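Local coordinates for protein type III effector NopAA (Sinorhizobium fredii USDA 257, PDB 6SDU) that hydrolyses xyloglucan, a plant cell-wall polysaccharide, as a family 12 glycoside hydrolase delivered by the bacterial type III secretion system, at residues Gly102-Ala107 with Tyr214-Thr219; Tyr108-Ser113 with Gly210-Gly215; Ile119-Asn124 with Ile176-Thr181. One frame throughout, in Å; residues are numbered along the deposited sequence.

Interaction 1 of 3, residues Gly102-Ala107 with Tyr214-Thr219; sequences GAWDVA and YGVEIT
The carboxylates of Asp105 and Glu217 meet nearly at right angles, their planes 85° apart, and Asp105 OD1 lies 2.7 Å from Glu217 OE1. Asp105 comes back across to its partner because its CG sits between the backbone N and the carbonyl carbon (chi1 57°), whereas Glu217 runs extended and its OE2 is hydrogen-bonded to O2 of the bound beta-D-glucopyranose. The long chain of glutamate lets it reach the sugar; the shorter Asp105 lies next to it and packs on Trp122 and Tyr125. Water 1 donates to Asp105 OD2 and to Glu217 O.

The reverse face is apolar. The Tyr214 ring is approached obliquely by Val106, whose CG1 is 3.5 Å from Tyr214 CZ; the Tyr214 hydroxyl is hydrogen-bonded to Gln96 and Thr123. Val216 CG2 packs 3.8 Å from Trp104 CB. Antiparallel backbone bonds hold the register, as in Glu217 N to Asp105 O at 2.9 Å, and Gly215 pairs with Ala107 in the same way.

This is the middle of a beta-sandwich sheet, as in other family 12 enzymes. Strand 117-125 flanks 103-112, strand 72-83 flanks 208-218, and Phe227 and Phe229 of strand 225-236 in the second sheet cover the valines.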
loop_
_atom_site.group_PDB
_atom_site.type_symbol
_atom_site.label_atom_id
_atom_site.label_comp_id
_atom_site.label_asym_id
_atom_site.label_seq_id
_atom_site.Cartn_x
_atom_site.Cartn_y
_atom_site.Cartn_z
ATOM N N GLY A 102 8.651 13.169 -7.690
ATOM C CA GLY A 102 9.329 12.065 -7.039
ATOM C C GLY A 102 8.958 10.737 -7.670
ATOM O O GLY A 102 8.445 10.654 -8.792
ATOM N N ALA A 103 9.296 9.668 -6.947
ATOM C CA ALA A 103 8.976 8.301 -7.372
ATOM C C ALA A 103 8.370 7.559 -6.178
ATOM O O ALA A 103 9.081 7.250 -5.216
ATOM C CB ALA A 103 10.211 7.598 -7.911
ATOM N N TRP A 104 7.053 7.319 -6.212
ATOM C CA TRP A 104 6.368 6.713 -5.074
ATOM C C TRP A 104 5.004 6.178 -5.495
ATOM O O TRP A 104 4.486 6.466 -6.580
ATOM C CB TRP A 104 6.218 7.714 -3.914
ATOM C CG TRP A 104 5.733 9.075 -4.357
ATOM C CD1 TRP A 104 6.506 10.170 -4.610
ATOM C CD2 TRP A 104 4.373 9.482 -4.605
ATOM N NE1 TRP A 104 5.717 11.226 -4.996
ATOM C CE2 TRP A 104 4.407 10.829 -5.002
ATOM C CE3 TRP A 104 3.135 8.836 -4.533
ATOM C CZ2 TRP A 104 3.239 11.550 -5.324
ATOM C CZ3 TRP A 104 1.991 9.544 -4.842
ATOM C CH2 TRP A 104 2.045 10.881 -5.240
ATOM N N ASP A 105 4.433 5.369 -4.616
ATOM C CA ASP A 105 3.082 4.882 -4.801
ATOM C C ASP A 105 2.439 4.799 -3.428
ATOM O O ASP A 105 3.056 4.319 -2.484
ATOM C CB ASP A 105 3.065 3.547 -5.534
ATOM C CG ASP A 105 3.876 2.467 -4.829
ATOM O OD1 ASP A 105 3.294 1.711 -4.003
ATOM O OD2 ASP A 105 5.083 2.344 -5.137
ATOM N N VAL A 106 1.258 5.395 -3.296
ATOM C CA VAL A 106 0.457 5.299 -2.088
ATOM C C VAL A 106 -0.368 4.025 -2.246
ATOM O O VAL A 106 -1.092 3.884 -3.237
ATOM C CB VAL A 106 -0.441 6.540 -1.921
ATOM C CG1 VAL A 106 -1.292 6.426 -0.677
ATOM C CG2 VAL A 106 0.424 7.799 -1.837
ATOM N N ALA A 107 -0.250 3.084 -1.307
ATOM C CA ALA A 107 -0.912 1.800 -1.539
ATOM C C ALA A 107 -1.425 1.153 -0.260
ATOM O O ALA A 107 -0.823 1.294 0.810
ATOM C CB ALA A 107 0.045 0.806 -2.217
ATOM N N TYR A 214 -1.698 0.539 5.174
ATOM C CA TYR A 214 -1.781 1.660 4.244
ATOM C C TYR A 214 -0.629 2.638 4.471
ATOM O O TYR A 214 -0.360 3.029 5.609
ATOM C CB TYR A 214 -3.123 2.398 4.368
ATOM C CG TYR A 214 -3.427 3.283 3.177
ATOM C CD1 TYR A 214 -3.678 2.735 1.920
ATOM C CD2 TYR A 214 -3.460 4.677 3.305
ATOM C CE1 TYR A 214 -3.974 3.558 0.817
ATOM C CE2 TYR A 214 -3.749 5.508 2.213
ATOM C CZ TYR A 214 -3.996 4.945 0.971
ATOM O OH TYR A 214 -4.274 5.772 -0.114
ATOM N N GLY A 215 0.008 3.060 3.383
ATOM C CA GLY A 215 1.128 3.981 3.490
ATOM C C GLY A 215 1.653 4.342 2.122
ATOM O O GLY A 215 0.900 4.324 1.147
ATOM N N VAL A 216 2.935 4.727 2.056
ATOM C CA VAL A 216 3.567 5.091 0.790
ATOM C C VAL A 216 4.914 4.377 0.645
ATOM O O VAL A 216 5.770 4.440 1.542
ATOM C CB VAL A 216 3.697 6.633 0.650
ATOM C CG1 VAL A 216 4.464 7.245 1.787
ATOM C CG2 VAL A 216 4.286 7.038 -0.699
ATOM N N GLU A 217 5.107 3.692 -0.490
ATOM C CA GLU A 217 6.403 3.107 -0.831
ATOM C C GLU A 217 7.191 4.180 -1.569
ATOM O O GLU A 217 6.843 4.521 -2.705
ATOM C CB GLU A 217 6.231 1.887 -1.733
ATOM C CG GLU A 217 5.490 0.695 -1.107
ATOM C CD GLU A 217 5.399 -0.497 -2.049
ATOM O OE1 GLU A 217 4.908 -0.332 -3.208
ATOM O OE2 GLU A 217 5.821 -1.596 -1.631
ATOM N N ILE A 218 8.251 4.708 -0.952
ATOM C CA ILE A 218 8.997 5.822 -1.536
ATOM C C ILE A 218 10.246 5.296 -2.224
ATOM O O ILE A 218 11.127 4.699 -1.593
ATOM C CB ILE A 218 9.354 6.875 -0.482
ATOM C CG1 ILE A 218 8.089 7.351 0.209
ATOM C CG2 ILE A 218 10.103 8.066 -1.136
ATOM C CD1 ILE A 218 8.353 8.230 1.363
ATOM N N THR A 219 10.340 5.547 -3.522
ATOM C CA THR A 219 11.572 5.258 -4.227
ATOM C C THR A 219 12.465 6.494 -4.277
ATOM O O THR A 219 13.673 6.394 -4.051
ATOM C CB THR A 219 11.265 4.687 -5.623
ATOM O OG1 THR A 219 10.720 3.362 -5.469
ATOM C CG2 THR A 219 12.533 4.598 -6.487
HETATM O O HOH W 1 8.122 3.529 -4.668
#

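Interaction 2 of 3, residues Tyr108-Ser113 with Gly210-Gly215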
loop_
_atom_site.group_PDB
_atom_site.type_symbol
_atom_site.label_atom_id
_atom_site.label_comp_id
_atom_site.label_asym_id
_atom_site.label_seq_id
_atom_site.Cartn_x
_atom_site.Cartn_y
_atom_site.Cartn_z
ATOM N N TYR A 108 -2.524 0.386 -0.411
ATOM C CA TYR A 108 -2.948 -0.592 0.580
ATOM C C TYR A 108 -2.015 -1.787 0.470
ATOM O O TYR A 108 -1.599 -2.160 -0.634
ATOM C CB TYR A 108 -4.385 -1.073 0.315
ATOM C CG TYR A 108 -5.425 -0.166 0.886
ATOM C CD1 TYR A 108 -5.786 -0.250 2.224
ATOM C CD2 TYR A 108 -6.010 0.817 0.102
ATOM C CE1 TYR A 108 -6.731 0.607 2.763
ATOM C CE2 TYR A 108 -6.963 1.676 0.628
ATOM C CZ TYR A 108 -7.304 1.575 1.965
ATOM O OH TYR A 108 -8.237 2.425 2.509
ATOM N N ASP A 109 -1.650 -2.360 1.608
ATOM C CA ASP A 109 -0.806 -3.554 1.665
ATOM C C ASP A 109 -1.549 -4.567 2.534
ATOM O O ASP A 109 -1.606 -4.424 3.757
ATOM C CB ASP A 109 0.583 -3.219 2.224
ATOM C CG ASP A 109 1.696 -4.119 1.668
ATOM O OD1 ASP A 109 1.608 -4.594 0.510
ATOM O OD2 ASP A 109 2.661 -4.368 2.413
ATOM N N ILE A 110 -2.163 -5.565 1.911
ATOM C CA ILE A 110 -2.985 -6.535 2.617
ATOM C C ILE A 110 -2.264 -7.880 2.620
ATOM O O ILE A 110 -1.872 -8.386 1.563
ATOM C CB ILE A 110 -4.384 -6.631 1.986
ATOM C CG1 ILE A 110 -5.060 -5.270 2.032
ATOM C CG2 ILE A 110 -5.278 -7.710 2.702
ATOM C CD1 ILE A 110 -6.034 -5.052 0.916
ATOM N N TRP A 111 -2.095 -8.463 3.807
ATOM C CA TRP A 111 -1.369 -9.714 3.969
ATOM C C TRP A 111 -2.268 -10.813 4.522
ATOM O O TRP A 111 -3.228 -10.549 5.244
ATOM C CB TRP A 111 -0.203 -9.551 4.923
ATOM C CG TRP A 111 0.857 -8.616 4.460
ATOM C CD1 TRP A 111 0.910 -7.247 4.631
ATOM C CD2 TRP A 111 2.025 -8.981 3.735
ATOM N NE1 TRP A 111 2.063 -6.746 4.037
ATOM C CE2 TRP A 111 2.764 -7.797 3.496
ATOM C CE3 TRP A 111 2.519 -10.200 3.256
ATOM C CZ2 TRP A 111 3.981 -7.805 2.817
ATOM C CZ3 TRP A 111 3.730 -10.211 2.574
ATOM C CH2 TRP A 111 4.447 -9.018 2.357
ATOM N N ASP A 112 -1.949 -12.052 4.196
ATOM C CA ASP A 112 -2.603 -13.125 4.920
ATOM C C ASP A 112 -1.756 -13.466 6.143
ATOM O O ASP A 112 -0.628 -12.989 6.293
ATOM C CB ASP A 112 -2.838 -14.327 4.013
ATOM C CG ASP A 112 -1.570 -15.011 3.568
ATOM O OD1 ASP A 112 -0.515 -14.354 3.453
ATOM O OD2 ASP A 112 -1.645 -16.229 3.306
ATOM N N SER A 113 -2.324 -14.261 7.055
ATOM C CA SER A 113 -1.627 -14.528 8.316
ATOM C C SER A 113 -0.291 -15.229 8.109
ATOM O O SER A 113 0.666 -14.969 8.851
ATOM C CB SER A 113 -2.519 -15.343 9.251
ATOM O OG SER A 113 -3.543 -14.502 9.748
ATOM N N GLY A 210 -4.785 -11.484 7.541
ATOM C CA GLY A 210 -3.908 -11.115 8.634
ATOM C C GLY A 210 -3.897 -9.627 8.908
ATOM O O GLY A 210 -4.391 -9.178 9.942
ATOM N N SER A 211 -3.275 -8.849 8.024
ATOM C CA SER A 211 -3.104 -7.422 8.257
ATOM C C SER A 211 -3.585 -6.583 7.075
ATOM O O SER A 211 -3.340 -6.928 5.916
ATOM C CB SER A 211 -1.628 -7.132 8.528
ATOM O OG SER A 211 -1.477 -5.866 9.128
ATOM N N VAL A 212 -4.230 -5.456 7.372
ATOM C CA VAL A 212 -4.556 -4.443 6.374
ATOM C C VAL A 212 -3.645 -3.250 6.646
ATOM O O VAL A 212 -3.702 -2.660 7.730
ATOM C CB VAL A 212 -6.035 -4.020 6.416
ATOM C CG1 VAL A 212 -6.243 -2.768 5.551
ATOM C CG2 VAL A 212 -6.918 -5.121 5.907
ATOM N N GLN A 213 -2.780 -2.911 5.691
ATOM C CA GLN A 213 -1.842 -1.798 5.850
ATOM C C GLN A 213 -2.098 -0.690 4.827
ATOM O O GLN A 213 -2.652 -0.936 3.749
ATOM C CB GLN A 213 -0.393 -2.281 5.727
ATOM C CG GLN A 213 -0.040 -3.357 6.711
ATOM C CD GLN A 213 1.339 -3.969 6.498
ATOM O OE1 GLN A 213 1.991 -3.777 5.462
ATOM N NE2 GLN A 213 1.777 -4.736 7.478
ATOM N N TYR A 214 -1.698 0.539 5.174
ATOM C CA TYR A 214 -1.781 1.660 4.244
ATOM C C TYR A 214 -0.629 2.638 4.471
ATOM O O TYR A 214 -0.360 3.029 5.609
ATOM C CB TYR A 214 -3.123 2.398 4.368
ATOM C CG TYR A 214 -3.427 3.283 3.177
ATOM C CD1 TYR A 214 -3.678 2.735 1.920
ATOM C CD2 TYR A 214 -3.460 4.677 3.305
ATOM C CE1 TYR A 214 -3.974 3.558 0.817
ATOM C CE2 TYR A 214 -3.749 5.508 2.213
ATOM C CZ TYR A 214 -3.996 4.945 0.971
ATOM O OH TYR A 214 -4.274 5.772 -0.114
ATOM N N GLY A 215 0.008 3.060 3.383
ATOM C CA GLY A 215 1.128 3.981 3.490
ATOM C C GLY A 215 1.653 4.342 2.122
ATOM O O GLY A 215 0.900 4.324 1.147
#
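Tyr108 and Tyr214 meet ring against ring on the apolar side of this antiparallel pair. Tyr214 CD1 stands 3.4 Å above the centre of the Tyr108 ring, but the planes are inclined by 47°, so the contact is an oblique one. Tyr108 CG lies beside its own backbone N (chi1 -84°), and this turns a ring face to Tyr214 while Val212 CG1 reaches the edge. Aromatic rings suit this place because Trp232 of the second sheet meets both of them.

On the other side Asp109, Trp111 and Gln213 form a polar cluster. The indole N-H of Trp111 is shared: NE1 donates to Asp109 OD2 at 2.9 Å, meeting the oxygen from above the carboxylate plane, and makes a weak, bent bond of 3.3 Å to Gln213 OE1. The two acceptors lie only 3.2 Å apart (Asp109 OD2 to Gln213 OE1), and the indole N-H probably eases their repulsion. Gln213 is long enough to reach across the strands.

The backbone pairs Asp109 with Gln213 and Trp111 with Ser211, which puts the indole diagonally across from the glutamine. Asp109 N donates to Gln213 O at 2.8 Å, and Trp111 N gives a straight bond (169°) to Ser211 O. At the far end Trp111 O takes N-H groups from both Gly210 and Ser211, a classic beta bulge. Lacking a side chain, Gly210 can press its backbone close to Asp112 and Ser113.

Further out, Ile191 of helix 191-200 touches Ile110 and Val212. Strands 72-83 and 117-125 lie alongside as the next members of the sheet.

Interaction 3 of 3, residues Ile119-Asn124 with Ile176-Thr181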
loop_
_atom_site.group_PDB
_atom_site.type_symbol
_atom_site.label_atom_id
_atom_site.label_comp_id
_atom_site.label_asym_id
_atom_site.label_seq_id
_atom_site.Cartn_x
_atom_site.Cartn_y
_atom_site.Cartn_z
ATOM N N ILE A 119 -1.484 -8.596 -1.165
ATOM C CA ILE A 119 -2.388 -7.914 -2.096
ATOM C C ILE A 119 -2.212 -6.405 -1.921
ATOM O O ILE A 119 -2.401 -5.874 -0.815
ATOM C CB ILE A 119 -3.855 -8.324 -1.894
ATOM C CG1 ILE A 119 -4.021 -9.844 -2.089
ATOM C CG2 ILE A 119 -4.779 -7.516 -2.858
ATOM C CD1 ILE A 119 -3.890 -10.658 -0.809
ATOM N N MET A 120 -1.832 -5.721 -3.003
ATOM C CA MET A 120 -1.583 -4.281 -3.005
ATOM C C MET A 120 -2.662 -3.570 -3.806
ATOM O O MET A 120 -3.082 -4.051 -4.866
ATOM C CB MET A 120 -0.215 -3.935 -3.612
ATOM C CG MET A 120 1.017 -4.617 -2.990
ATOM S SD MET A 120 2.527 -3.675 -3.349
ATOM C CE MET A 120 2.313 -2.330 -2.191
ATOM N N LEU A 121 -3.120 -2.437 -3.296
ATOM C CA LEU A 121 -4.055 -1.576 -4.009
ATOM C C LEU A 121 -3.426 -0.192 -4.064
ATOM O O LEU A 121 -3.310 0.469 -3.031
ATOM C CB LEU A 121 -5.432 -1.529 -3.333
ATOM C CG LEU A 121 -5.998 -2.838 -2.745
ATOM C CD1 LEU A 121 -7.276 -2.560 -1.932
ATOM C CD2 LEU A 121 -6.268 -3.844 -3.851
ATOM N N TRP A 122 -2.974 0.216 -5.252
ATOM C CA TRP A 122 -2.333 1.524 -5.466
ATOM C C TRP A 122 -3.405 2.583 -5.752
ATOM O O TRP A 122 -4.054 2.547 -6.800
ATOM C CB TRP A 122 -1.343 1.451 -6.632
ATOM C CG TRP A 122 -0.110 0.556 -6.428
ATOM C CD1 TRP A 122 0.011 -0.518 -5.580
ATOM C CD2 TRP A 122 1.148 0.666 -7.114
ATOM N NE1 TRP A 122 1.273 -1.071 -5.684
ATOM C CE2 TRP A 122 1.989 -0.362 -6.615
ATOM C CE3 TRP A 122 1.654 1.548 -8.087
ATOM C CZ2 TRP A 122 3.308 -0.543 -7.064
ATOM C CZ3 TRP A 122 2.976 1.375 -8.535
ATOM C CH2 TRP A 122 3.784 0.338 -8.013
ATOM N N THR A 123 -3.577 3.541 -4.842
ATOM C CA THR A 123 -4.586 4.584 -5.054
ATOM C C THR A 123 -4.050 5.791 -5.823
ATOM O O THR A 123 -4.773 6.354 -6.641
ATOM C CB THR A 123 -5.168 5.053 -3.719
ATOM O OG1 THR A 123 -4.130 5.645 -2.909
ATOM C CG2 THR A 123 -5.827 3.887 -2.993
ATOM N N ASN A 124 -2.829 6.249 -5.533
ATOM C CA ASN A 124 -2.218 7.375 -6.242
ATOM C C ASN A 124 -0.728 7.072 -6.320
ATOM O O ASN A 124 -0.154 6.517 -5.377
ATOM C CB ASN A 124 -2.475 8.729 -5.549
ATOM C CG ASN A 124 -2.251 9.939 -6.481
ATOM O OD1 ASN A 124 -1.864 9.803 -7.652
ATOM N ND2 ASN A 124 -2.479 11.128 -5.948
ATOM N N ILE A 176 -0.035 -9.831 -5.635
ATOM C CA ILE A 176 -1.067 -9.405 -6.575
ATOM C C ILE A 176 -1.276 -7.910 -6.331
ATOM O O ILE A 176 -1.616 -7.504 -5.209
ATOM C CB ILE A 176 -2.380 -10.187 -6.375
ATOM C CG1 ILE A 176 -2.154 -11.700 -6.387
ATOM C CG2 ILE A 176 -3.395 -9.827 -7.453
ATOM C CD1 ILE A 176 -1.800 -12.230 -7.754
ATOM N N SER A 177 -1.070 -7.091 -7.366
ATOM C CA SER A 177 -1.169 -5.635 -7.252
ATOM C C SER A 177 -2.275 -5.090 -8.147
ATOM O O SER A 177 -2.328 -5.409 -9.338
ATOM C CB SER A 177 0.148 -4.965 -7.633
ATOM O OG SER A 177 1.215 -5.499 -6.890
ATOM N N LEU A 178 -3.135 -4.250 -7.586
ATOM C CA LEU A 178 -4.178 -3.576 -8.348
ATOM C C LEU A 178 -3.845 -2.087 -8.395
ATOM O O LEU A 178 -3.708 -1.451 -7.346
ATOM C CB LEU A 178 -5.557 -3.806 -7.729
ATOM C CG LEU A 178 -6.166 -5.181 -8.028
ATOM C CD1 LEU A 178 -5.444 -6.279 -7.294
ATOM C CD2 LEU A 178 -7.665 -5.189 -7.673
ATOM N N LEU A 179 -3.714 -1.541 -9.601
ATOM C CA LEU A 179 -3.426 -0.124 -9.805
ATOM C C LEU A 179 -4.718 0.525 -10.280
ATOM O O LEU A 179 -5.288 0.094 -11.282
ATOM C CB LEU A 179 -2.312 0.083 -10.844
ATOM C CG LEU A 179 -0.863 0.070 -10.361
ATOM C CD1 LEU A 179 -0.511 -1.219 -9.652
ATOM C CD2 LEU A 179 0.096 0.319 -11.551
ATOM N N ARG A 180 -5.194 1.534 -9.551
ATOM C CA ARG A 180 -6.429 2.196 -9.955
ATOM C C ARG A 180 -6.241 2.858 -11.314
ATOM O O ARG A 180 -5.288 3.618 -11.520
ATOM C CB ARG A 180 -6.843 3.238 -8.921
ATOM C CG ARG A 180 -8.069 2.835 -8.140
ATOM C CD ARG A 180 -8.582 3.962 -7.308
ATOM N NE ARG A 180 -9.338 4.879 -8.137
ATOM C CZ ARG A 180 -10.539 5.331 -7.830
ATOM N NH1 ARG A 180 -11.127 4.953 -6.709
ATOM N NH2 ARG A 180 -11.141 6.167 -8.647
ATOM N N THR A 181 -7.167 2.573 -12.241
ATOM C CA THR A 181 -7.078 3.159 -13.577
ATOM C C THR A 181 -7.268 4.662 -13.532
ATOM O O THR A 181 -6.808 5.364 -14.437
ATOM C CB THR A 181 -8.088 2.514 -14.529
ATOM O OG1 THR A 181 -9.426 2.699 -14.030
ATOM C CG2 THR A 181 -7.774 1.027 -14.678
#
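Met120 O receives the N-H of Leu178 at 2.7 Å, a nearly straight bond (169°), and Ser177 CA-H also approaches it, with CA at 3.4 Å. The pattern repeats: Met120 N donates to Ile176 O, Trp122 N to Leu178 O, and Arg180 N to Trp122 O at 3.1 Å. Met120 thus bonds to Ile176 and Leu178, which flank its partner Ser177, and Trp122 likewise to Leu178 and Arg180 around Leu179, as parallel strands do; these run 12° apart.

Trp122 and Leu179 lie side by side and point the same way. Leu179 CD1 sits over one face of the indole, 3.8 Å from the centroid of the five-membered ring, in a CH-pi contact displaced toward the rim. A branched leucine suits this place because one of its methyls can point its C-H bonds at the ring face. Met120 bends at chi3 (76°), and its SD lies in the indole plane at the ring edge, 3.7 Å from Trp122 NE1. The NE1 itself is buried with no partner in the model. Met120 and Trp122 touch the bound beta-D-glucopyranose and line part of the sugar pocket. Ser177, the small neighbour of Met120 across the strands, brings its OG to 3.9 Å from Met120 CB.

The opposite side of the strands is aliphatic: Leu121 CD2 packs 3.9 Å from Leu178 CB, the side chains running alongside. Helix 191-200 covers this side, with Ile194 against both leucines and Leu195 and Ile198 against Ile119. Strand 103-112 borders 117-125, strand 160-168 borders 174-180, and the present pair is the parallel junction in an otherwise antiparallel sheet.

How the interactions relate
Interactions 1 and 2 are successive lengths of one strand pair, 103-112 with 208-218, sharing Tyr214 and Gly215, their centres about 15 Å apart. Interaction 3 begins on the next strand, with its centre about 11 Å from that of interaction 1 and about 13 Å from that of interaction 2. Tyr108 N lies 2.7 Å from Leu121 O and Tyr214 OH 2.8 Å from Thr123 OG1, both probable hydrogen bonds. The sugar pocket draws on two contacts: Glu217 from interaction 1, Met120 and Trp122 from interaction 3, with Glu217 OE1 3.4 Å from Met120 CE. Interaction 2 stands farther back, its Asp109 side chain about 6 Å from the ligand.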